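Local coordinates for receptor-like protein kinase ANXUR1 (Arabidopsis thaliana, PDB 6FIG), which is a malectin-like receptor kinase involved in plant reproduction, whose ectodomain probably senses signals outside the cell and whose kinase domain probably phosphorylates serine or threonine, at residues Y64-K69 and N154-I159; R73-L78 and V123-L128; V97-V102 and D134-K139. All coordinates share one frame; numbering follows the deposited sequence.

Contact 1 (Y64-K69 and N154-I159). With CA (calcium ion), chain I.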
loop_
_atom_site.group_PDB
_atom_site.type_symbol
_atom_site.label_atom_id
_atom_site.label_comp_id
_atom_site.label_asym_id
_atom_site.label_seq_id
_atom_site.Cartn_x
_atom_site.Cartn_y
_atom_site.Cartn_z
ATOM N N TYR A 64 -7.469 -7.464 22.679
ATOM C CA TYR A 64 -7.669 -6.478 21.626
ATOM C C TYR A 64 -8.877 -6.883 20.783
ATOM O O TYR A 64 -9.100 -8.076 20.556
ATOM C CB TYR A 64 -6.487 -6.411 20.675
ATOM C CG TYR A 64 -5.199 -5.924 21.289
ATOM C CD1 TYR A 64 -4.828 -4.592 21.204
ATOM C CD2 TYR A 64 -4.357 -6.794 21.927
ATOM C CE1 TYR A 64 -3.636 -4.144 21.732
ATOM C CE2 TYR A 64 -3.166 -6.365 22.486
ATOM C CZ TYR A 64 -2.814 -5.032 22.379
ATOM O OH TYR A 64 -1.642 -4.603 22.917
ATOM N N GLU A 65 -9.604 -5.893 20.282
ATOM C CA GLU A 65 -10.660 -6.105 19.302
ATOM C C GLU A 65 -10.356 -5.254 18.075
ATOM O O GLU A 65 -10.275 -4.021 18.160
ATOM C CB GLU A 65 -12.033 -5.787 19.888
ATOM C CG GLU A 65 -12.527 -6.901 20.800
ATOM C CD GLU A 65 -13.955 -6.724 21.308
ATOM O OE1 GLU A 65 -14.671 -5.804 20.864
ATOM O OE2 GLU A 65 -14.355 -7.532 22.165
ATOM N N ILE A 66 -10.178 -5.918 16.933
ATOM C CA ILE A 66 -9.782 -5.243 15.711
ATOM C C ILE A 66 -10.879 -5.437 14.664
ATOM O O ILE A 66 -11.225 -6.577 14.357
ATOM C CB ILE A 66 -8.418 -5.783 15.250
ATOM C CG1 ILE A 66 -7.350 -5.251 16.234
ATOM C CG2 ILE A 66 -8.088 -5.357 13.819
ATOM C CD1 ILE A 66 -6.020 -5.904 16.104
ATOM N N PRO A 67 -11.409 -4.338 14.095
ATOM C CA PRO A 67 -12.431 -4.519 13.066
ATOM C C PRO A 67 -11.877 -5.182 11.804
ATOM O O PRO A 67 -10.798 -4.819 11.347
ATOM C CB PRO A 67 -12.901 -3.083 12.765
ATOM C CG PRO A 67 -12.429 -2.254 13.893
ATOM C CD PRO A 67 -11.179 -2.909 14.389
ATOM N N ILE A 68 -12.616 -6.154 11.271
ATOM C CA ILE A 68 -12.242 -6.866 10.062
ATOM C C ILE A 68 -13.479 -7.169 9.227
ATOM O O ILE A 68 -14.603 -7.124 9.723
ATOM C CB ILE A 68 -11.532 -8.214 10.361
ATOM C CG1 ILE A 68 -12.330 -9.066 11.359
ATOM C CG2 ILE A 68 -10.116 -7.989 10.861
ATOM C CD1 ILE A 68 -11.905 -10.516 11.420
ATOM N N LYS A 69 -13.246 -7.472 7.957
ATOM C CA LYS A 69 -14.271 -8.089 7.116
ATOM C C LYS A 69 -14.323 -9.593 7.402
ATOM O O LYS A 69 -13.351 -10.318 7.178
ATOM C CB LYS A 69 -13.986 -7.854 5.645
ATOM C CG LYS A 69 -13.990 -6.390 5.268
ATOM C CD LYS A 69 -14.067 -6.196 3.766
ATOM C CE LYS A 69 -14.725 -4.872 3.425
ATOM N NZ LYS A 69 -14.792 -4.708 1.950
ATOM N N ASN A 154 5.081 -6.485 21.421
ATOM C CA ASN A 154 5.711 -5.263 20.904
ATOM C C ASN A 154 4.999 -4.673 19.700
ATOM O O ASN A 154 4.955 -3.448 19.526
ATOM C CB ASN A 154 7.163 -5.523 20.564
ATOM C CG ASN A 154 7.949 -5.986 21.765
ATOM O OD1 ASN A 154 8.008 -7.180 22.037
ATOM N ND2 ASN A 154 8.531 -5.044 22.503
ATOM N N GLY A 155 4.411 -5.540 18.883
ATOM C CA GLY A 155 3.724 -5.104 17.685
ATOM C C GLY A 155 2.688 -6.098 17.220
ATOM O O GLY A 155 2.846 -7.309 17.402
ATOM N N ILE A 156 1.632 -5.570 16.621
ATOM C CA ILE A 156 0.571 -6.390 16.025
ATOM C C ILE A 156 0.254 -5.850 14.638
ATOM O O ILE A 156 0.018 -4.667 14.501
ATOM C CB ILE A 156 -0.710 -6.393 16.891
ATOM C CG1 ILE A 156 -0.422 -6.964 18.279
ATOM C CG2 ILE A 156 -1.814 -7.201 16.217
ATOM C CD1 ILE A 156 -1.574 -6.841 19.259
ATOM N N GLU A 157 0.252 -6.715 13.611
ATOM C CA GLU A 157 -0.322 -6.351 12.309
ATOM C C GLU A 157 -1.475 -7.257 11.947
ATOM O O GLU A 157 -1.425 -8.461 12.196
ATOM C CB GLU A 157 0.679 -6.406 11.158
ATOM C CG GLU A 157 1.869 -5.500 11.250
ATOM C CD GLU A 157 2.616 -5.519 9.931
ATOM O OE1 GLU A 157 3.529 -6.343 9.793
ATOM O OE2 GLU A 157 2.229 -4.742 9.030
ATOM N N VAL A 158 -2.520 -6.654 11.407
ATOM C CA VAL A 158 -3.639 -7.357 10.798
ATOM C C VAL A 158 -3.809 -6.825 9.402
ATOM O O VAL A 158 -4.010 -5.639 9.218
ATOM C CB VAL A 158 -4.921 -7.184 11.619
ATOM C CG1 VAL A 158 -6.075 -7.918 10.943
ATOM C CG2 VAL A 158 -4.702 -7.713 13.021
ATOM N N ILE A 159 -3.731 -7.717 8.412
ATOM C CA ILE A 159 -3.667 -7.356 6.996
ATOM C C ILE A 159 -4.639 -8.261 6.251
ATOM O O ILE A 159 -4.453 -9.483 6.239
ATOM C CB ILE A 159 -2.249 -7.591 6.447
ATOM C CG1 ILE A 159 -1.197 -6.768 7.224
ATOM C CG2 ILE A 159 -2.175 -7.276 4.960
ATOM C CD1 ILE A 159 0.194 -7.344 7.157
HETATM CA CA CA I . 6.072 -1.467 20.336
#
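The ring of Y64 carries I156 on one face: methyl CD1 of I156 sits 3.8 Å from the ring centroid, 18° off the normal, in a CH-pi contact displaced toward the CE2 rim, where I156 CD1 to Y64 CE2 is 3.6 Å. The two side chains meet obliquely, and at the end of the ring the Y64 hydroxyl is hydrogen-bonded to D25. This is packing across the core of a beta sandwich, the build expected of a malectin-like domain. Strand 64-67 of a five-stranded antiparallel sheet lies over strand 155-159 of the facing sheet, with axes 9.5 Å apart and inclined by 28°. At that spacing no backbone hydrogen bond joins the segments, which meet through apolar side chains from both sheets.

Beyond the ring, I66 and V158 slide past each other in opposite senses. With CG1 of I66 trans to the carbonyl carbon (chi1 -71°) and the chain then extended, I66 CD1 reaches CG2 of V158 at 3.8 Å. I68 crosses V158 at about a right angle and meets the other branch, so each methyl of V158 has its own isoleucine partner. E157, on the reverse side of its strand, points away from this core and pairs with K20 and R77.

N154 and G155 together face Y79, a classic beta bulge that interrupts strand 151-161. The N154 side chain is held by Y81 N and Y85 OH, while the N154 backbone carbonyl turns to the calcium ion that S7, C8, P51 and T54 also bind; the N154 O to calcium distance is 2.4 Å.

Contact 2 (R73-L78 and V123-L128)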
loop_
_atom_site.group_PDB
_atom_site.type_symbol
_atom_site.label_atom_id
_atom_site.label_comp_id
_atom_site.label_asym_id
_atom_site.label_seq_id
_atom_site.Cartn_x
_atom_site.Cartn_y
_atom_site.Cartn_z
ATOM N N ARG A 73 -9.880 -13.508 4.434
ATOM C CA ARG A 73 -8.727 -14.067 5.106
ATOM C C ARG A 73 -7.813 -12.928 5.561
ATOM O O ARG A 73 -7.801 -11.861 4.924
ATOM C CB ARG A 73 -8.019 -15.010 4.110
ATOM C CG ARG A 73 -6.759 -15.669 4.592
ATOM C CD ARG A 73 -6.275 -16.769 3.669
ATOM N NE ARG A 73 -7.043 -17.999 3.788
ATOM C CZ ARG A 73 -6.865 -18.931 4.728
ATOM N NH1 ARG A 73 -5.970 -18.780 5.690
ATOM N NH2 ARG A 73 -7.631 -20.024 4.711
ATOM N N HIS A 74 -7.108 -13.143 6.675
ATOM C CA HIS A 74 -6.160 -12.149 7.212
ATOM C C HIS A 74 -4.829 -12.711 7.547
ATOM O O HIS A 74 -4.723 -13.847 8.034
ATOM C CB HIS A 74 -6.737 -11.485 8.463
ATOM C CG HIS A 74 -7.949 -10.696 8.172
ATOM N ND1 HIS A 74 -9.191 -11.278 8.055
ATOM C CD2 HIS A 74 -8.106 -9.384 7.878
ATOM C CE1 HIS A 74 -10.066 -10.351 7.708
ATOM N NE2 HIS A 74 -9.431 -9.194 7.585
ATOM N N LEU A 75 -3.791 -11.920 7.293
ATOM C CA LEU A 75 -2.513 -12.132 7.927
ATOM C C LEU A 75 -2.517 -11.462 9.290
ATOM O O LEU A 75 -2.993 -10.322 9.435
ATOM C CB LEU A 75 -1.361 -11.535 7.133
ATOM C CG LEU A 75 -0.879 -12.235 5.912
ATOM C CD1 LEU A 75 0.226 -11.451 5.219
ATOM C CD2 LEU A 75 -0.418 -13.665 6.189
ATOM N N LEU A 76 -2.025 -12.177 10.289
ATOM C CA LEU A 76 -1.823 -11.640 11.628
ATOM C C LEU A 76 -0.373 -11.822 11.946
ATOM O O LEU A 76 0.141 -12.961 11.869
ATOM C CB LEU A 76 -2.687 -12.365 12.650
ATOM C CG LEU A 76 -2.384 -12.097 14.125
ATOM C CD1 LEU A 76 -2.725 -10.656 14.500
ATOM C CD2 LEU A 76 -3.173 -13.041 15.019
ATOM N N ARG A 77 0.316 -10.752 12.317
ATOM C CA ARG A 77 1.674 -10.839 12.786
ATOM C C ARG A 77 1.797 -10.349 14.213
ATOM O O ARG A 77 1.206 -9.329 14.563
ATOM C CB ARG A 77 2.621 -9.998 11.945
ATOM C CG ARG A 77 2.741 -10.493 10.527
ATOM C CD ARG A 77 3.634 -9.615 9.702
ATOM N NE ARG A 77 3.621 -10.082 8.323
ATOM C CZ ARG A 77 3.600 -9.306 7.245
ATOM N NH1 ARG A 77 3.587 -7.987 7.324
ATOM N NH2 ARG A 77 3.553 -9.873 6.046
ATOM N N LEU A 78 2.593 -11.061 14.984
ATOM C CA LEU A 78 2.884 -10.722 16.370
ATOM C C LEU A 78 4.394 -10.550 16.489
ATOM O O LEU A 78 5.159 -11.459 16.134
ATOM C CB LEU A 78 2.410 -11.832 17.300
ATOM C CG LEU A 78 0.927 -12.195 17.172
ATOM C CD1 LEU A 78 0.596 -13.340 18.083
ATOM C CD2 LEU A 78 0.018 -11.009 17.477
ATOM N N VAL A 123 9.084 -12.609 14.810
ATOM C CA VAL A 123 7.832 -12.233 14.190
ATOM C C VAL A 123 7.083 -13.538 13.899
ATOM O O VAL A 123 7.542 -14.371 13.098
ATOM C CB VAL A 123 8.002 -11.432 12.889
ATOM C CG1 VAL A 123 6.646 -10.954 12.384
ATOM C CG2 VAL A 123 8.975 -10.272 13.076
ATOM N N LYS A 124 5.970 -13.744 14.577
ATOM C CA LYS A 124 5.104 -14.876 14.340
ATOM C C LYS A 124 4.062 -14.413 13.342
ATOM O O LYS A 124 3.453 -13.371 13.530
ATOM C CB LYS A 124 4.413 -15.342 15.623
ATOM C CG LYS A 124 5.331 -15.764 16.756
ATOM C CD LYS A 124 5.988 -17.094 16.517
ATOM C CE LYS A 124 6.662 -17.551 17.807
ATOM N NZ LYS A 124 7.260 -18.894 17.731
ATOM N N GLU A 125 3.837 -15.169 12.262
ATOM C CA GLU A 125 2.890 -14.779 11.250
ATOM C C GLU A 125 1.915 -15.911 11.003
ATOM O O GLU A 125 2.348 -17.081 10.825
ATOM C CB GLU A 125 3.604 -14.437 9.940
ATOM C CG GLU A 125 2.669 -14.027 8.817
ATOM C CD GLU A 125 3.388 -13.758 7.520
ATOM O OE1 GLU A 125 3.475 -14.705 6.735
ATOM O OE2 GLU A 125 3.839 -12.620 7.265
ATOM N N TYR A 126 0.643 -15.564 10.935
ATOM C CA TYR A 126 -0.444 -16.503 10.747
ATOM C C TYR A 126 -1.334 -16.029 9.621
ATOM O O TYR A 126 -1.459 -14.834 9.387
ATOM C CB TYR A 126 -1.251 -16.640 12.038
ATOM C CG TYR A 126 -0.398 -16.973 13.206
ATOM C CD1 TYR A 126 -0.065 -18.308 13.503
ATOM C CD2 TYR A 126 0.125 -15.980 14.022
ATOM C CE1 TYR A 126 0.757 -18.618 14.561
ATOM C CE2 TYR A 126 0.947 -16.277 15.079
ATOM C CZ TYR A 126 1.268 -17.597 15.353
ATOM O OH TYR A 126 2.107 -17.904 16.380
ATOM N N SER A 127 -1.979 -16.971 8.936
ATOM C CA SER A 127 -3.007 -16.674 7.971
ATOM C C SER A 127 -4.295 -17.299 8.470
ATOM O O SER A 127 -4.416 -18.534 8.550
ATOM C CB SER A 127 -2.683 -17.176 6.567
ATOM O OG SER A 127 -3.759 -16.882 5.686
ATOM N N LEU A 128 -5.228 -16.433 8.844
ATOM C CA LEU A 128 -6.460 -16.836 9.512
ATOM C C LEU A 128 -7.597 -16.931 8.517
ATOM O O LEU A 128 -7.909 -15.948 7.822
ATOM C CB LEU A 128 -6.807 -15.822 10.600
ATOM C CG LEU A 128 -5.719 -15.621 11.665
ATOM C CD1 LEU A 128 -6.168 -14.559 12.665
ATOM C CD2 LEU A 128 -5.375 -16.934 12.368
HETATM O O HOH W 1 -9.639 -13.829 9.179
#
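R77 and E125 run side by side on one face of an antiparallel strand pair, both pointing the same way, and R77 grips a single carboxylate oxygen side-on. R77 NE lies 2.8 Å from E125 OE2 on its anti lone pair, and NH2 adds a second bond of 3.0 Å to the same atom. OE2 is 5° out of the guanidinium plane, and the carboxylate is turned 31° against it.

Short polar bonds tighten this buried interior: beyond L75, whose CD2 lies 4.0 Å from E125 CD, R73, bent at chi3 (-76°), brings NH1 to S127 OG at 2.9 Å. On the opposite face L76 CD2 touches L128 CD1 at 4.1 Å, beside L78 and Y126, against strands 95-99 and 102-108 of the other sandwich sheet. The solvent side is the end at exposed V123, whose CG1 merely brushes R77 CB at 4.2 Å; at the other end a water lies within hydrogen-bonding distance of H74 ND1 and L128 O.

R73 NE pairs with E163. R77 NH1 also pairs with E157, and E125 OE1 is held by R190 and S187. The alternating charges of E157, R77, E125 and R190 probably keep buried E125 and R77 ionised.

Contact 3 (V97-V102 and D134-K139)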
loop_
_atom_site.group_PDB
_atom_site.type_symbol
_atom_site.label_atom_id
_atom_site.label_comp_id
_atom_site.label_asym_id
_atom_site.label_seq_id
_atom_site.Cartn_x
_atom_site.Cartn_y
_atom_site.Cartn_z
ATOM N N VAL A 97 -1.701 -16.962 23.368
ATOM C CA VAL A 97 -2.386 -15.999 22.515
ATOM C C VAL A 97 -3.394 -16.757 21.674
ATOM O O VAL A 97 -3.042 -17.778 21.026
ATOM C CB VAL A 97 -1.445 -15.209 21.583
ATOM C CG1 VAL A 97 -2.237 -14.156 20.809
ATOM C CG2 VAL A 97 -0.277 -14.605 22.357
ATOM N N GLU A 98 -4.602 -16.222 21.621
ATOM C CA GLU A 98 -5.691 -16.755 20.840
ATOM C C GLU A 98 -6.225 -15.673 19.922
ATOM O O GLU A 98 -6.274 -14.484 20.304
ATOM C CB GLU A 98 -6.805 -17.238 21.754
ATOM C CG GLU A 98 -6.450 -18.446 22.599
ATOM C CD GLU A 98 -7.391 -18.599 23.781
ATOM O OE1 GLU A 98 -7.261 -17.844 24.778
ATOM O OE2 GLU A 98 -8.283 -19.463 23.712
ATOM N N ALA A 99 -6.642 -16.064 18.723
ATOM C CA ALA A 99 -7.283 -15.143 17.780
ATOM C C ALA A 99 -8.613 -15.764 17.433
ATOM O O ALA A 99 -8.688 -16.796 16.740
ATOM C CB ALA A 99 -6.439 -14.923 16.533
ATOM N N ASN A 100 -9.666 -15.134 17.928
ATOM C CA ASN A 100 -10.974 -15.721 17.996
ATOM C C ASN A 100 -10.874 -17.123 18.628
ATOM O O ASN A 100 -10.376 -17.241 19.757
ATOM C CB ASN A 100 -11.691 -15.591 16.650
ATOM C CG ASN A 100 -12.064 -14.134 16.329
ATOM O OD1 ASN A 100 -11.849 -13.236 17.144
ATOM N ND2 ASN A 100 -12.652 -13.898 15.147
ATOM N N ASP A 101 -11.279 -18.161 17.918
ATOM C CA ASP A 101 -11.261 -19.511 18.467
ATOM C C ASP A 101 -9.968 -20.301 18.112
ATOM O O ASP A 101 -9.929 -21.503 18.339
ATOM C CB ASP A 101 -12.522 -20.283 18.019
ATOM C CG ASP A 101 -12.612 -20.504 16.503
ATOM O OD1 ASP A 101 -13.504 -21.296 16.092
ATOM O OD2 ASP A 101 -11.838 -19.922 15.699
ATOM N N VAL A 102 -8.932 -19.629 17.593
ATOM C CA VAL A 102 -7.693 -20.304 17.144
ATOM C C VAL A 102 -6.592 -20.029 18.180
ATOM O O VAL A 102 -6.284 -18.865 18.453
ATOM C CB VAL A 102 -7.242 -19.803 15.738
ATOM C CG1 VAL A 102 -6.031 -20.586 15.246
ATOM C CG2 VAL A 102 -8.374 -19.935 14.710
ATOM N N ASP A 134 -17.152 -9.713 12.345
ATOM C CA ASP A 134 -16.608 -8.410 11.971
ATOM C C ASP A 134 -15.573 -7.879 12.981
ATOM O O ASP A 134 -15.067 -6.772 12.817
ATOM C CB ASP A 134 -17.722 -7.379 11.690
ATOM C CG ASP A 134 -18.679 -7.174 12.864
ATOM O OD1 ASP A 134 -18.261 -7.324 14.031
ATOM O OD2 ASP A 134 -19.872 -6.846 12.627
ATOM N N VAL A 135 -15.239 -8.676 13.997
ATOM C CA VAL A 135 -14.202 -8.318 14.956
ATOM C C VAL A 135 -13.228 -9.481 15.123
ATOM O O VAL A 135 -13.648 -10.625 15.257
ATOM C CB VAL A 135 -14.826 -7.939 16.317
ATOM C CG1 VAL A 135 -13.769 -7.770 17.390
ATOM C CG2 VAL A 135 -15.636 -6.653 16.182
ATOM N N LEU A 136 -11.932 -9.175 15.095
ATOM C CA LEU A 136 -10.893 -10.126 15.445
ATOM C C LEU A 136 -10.528 -9.851 16.900
ATOM O O LEU A 136 -9.988 -8.789 17.213
ATOM C CB LEU A 136 -9.669 -9.960 14.540
ATOM C CG LEU A 136 -8.497 -10.907 14.824
ATOM C CD1 LEU A 136 -8.912 -12.361 14.612
ATOM C CD2 LEU A 136 -7.306 -10.577 13.935
ATOM N N SER A 137 -10.818 -10.809 17.767
ATOM C CA SER A 137 -10.446 -10.750 19.170
ATOM C C SER A 137 -9.127 -11.450 19.445
ATOM O O SER A 137 -9.029 -12.658 19.237
ATOM C CB SER A 137 -11.539 -11.382 19.999
ATOM O OG SER A 137 -12.728 -10.619 19.859
ATOM N N ILE A 138 -8.118 -10.694 19.886
ATOM C CA ILE A 138 -6.790 -11.248 20.124
ATOM C C ILE A 138 -6.574 -11.208 21.624
ATOM O O ILE A 138 -6.479 -10.119 22.213
ATOM C CB ILE A 138 -5.667 -10.453 19.439
ATOM C CG1 ILE A 138 -5.927 -10.342 17.943
ATOM C CG2 ILE A 138 -4.326 -11.125 19.715
ATOM C CD1 ILE A 138 -5.005 -9.361 17.263
ATOM N N LYS A 139 -6.536 -12.389 22.235
ATOM C CA LYS A 139 -6.512 -12.527 23.695
ATOM C C LYS A 139 -5.157 -13.001 24.156
ATOM O O LYS A 139 -4.675 -14.053 23.689
ATOM C CB LYS A 139 -7.570 -13.507 24.179
ATOM C CG LYS A 139 -7.589 -13.656 25.693
ATOM C CD LYS A 139 -8.754 -14.490 26.174
ATOM C CE LYS A 139 -9.035 -14.133 27.616
ATOM N NZ LYS A 139 -9.962 -15.052 28.319
HETATM O O HOH W 2 -5.186 -16.306 25.417
HETATM O O HOH W 3 -14.446 -11.608 17.817
HETATM O O HOH W 4 -9.537 -14.795 21.283
#
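N100, just past the end of its strand, turns its amide to the backbone of residues 135-137. Its OD1 accepts from S137 N at 2.7 Å, with the donor tilted 22° from the amide carbonyl plane, while ND2 makes a weak, long bond to V135 O. With CG trans to the carbonyl carbon (chi1 -69°), the amide lies alongside the opposite strand, and both its ends are used. It also crosses L136 obliquely, and L136 CD1 lies 4.0 Å from A99 CB and as close to N100 OD1. A water donating to N100 OD1 and V135 O, and bound to S137 OG as well, closes the same corner.

These strands are antiparallel neighbours in the five-stranded sheet of the malectin-like sandwich. E98 and K139 form a hydrogen-bonded pair, with E98 N to K139 O at 3.0 Å and K139 N to E98 O at 2.9 Å, and A99 and I138 form the non-hydrogen-bonded pair beside it. A further bond runs from N100 N to S137 O. At the same point the chain reverses in a type II' turn from A99 to V102. N100 sits at its second position with a positive phi (49°), and two backbone bonds between A99 and V102 close this hairpin into strand 102-108.

Toward the core, V97 and I138 lie side by side and point the same way. CG1 of V97 meets CG2 of I138 at 3.8 Å, and V97, A99 and I138 face L78 and L76 of strand 73-80. On the outer face E98 and K139 also run alongside each other. E98 OE1 touches the aliphatic CD of K139 at 3.9 Å but stops short of its ammonium, and a water lies within hydrogen-bonding distance of both E98 OE1 and K139 O.

In the fold
Contact 1 spans the two sheets of the malectin-like sandwich, whereas contacts 2 and 3 each lie within one of them. Strand 151-161 is the neighbour of 73-80, so contact 2 continues the layer holding the 154-159 side of contact 1; strand 62-67 pairs with 135-142, which carries contact 3. Centres are about 9 Å apart from contact 1 to either of the others and about 11 Å between contacts 2 and 3, which meet through L76 on I138 and L128 on A99. Along the chain the segments of contacts 2 and 3 alternate, both between those of contact 1, interweaving the two layers round one apolar core beside the calcium site.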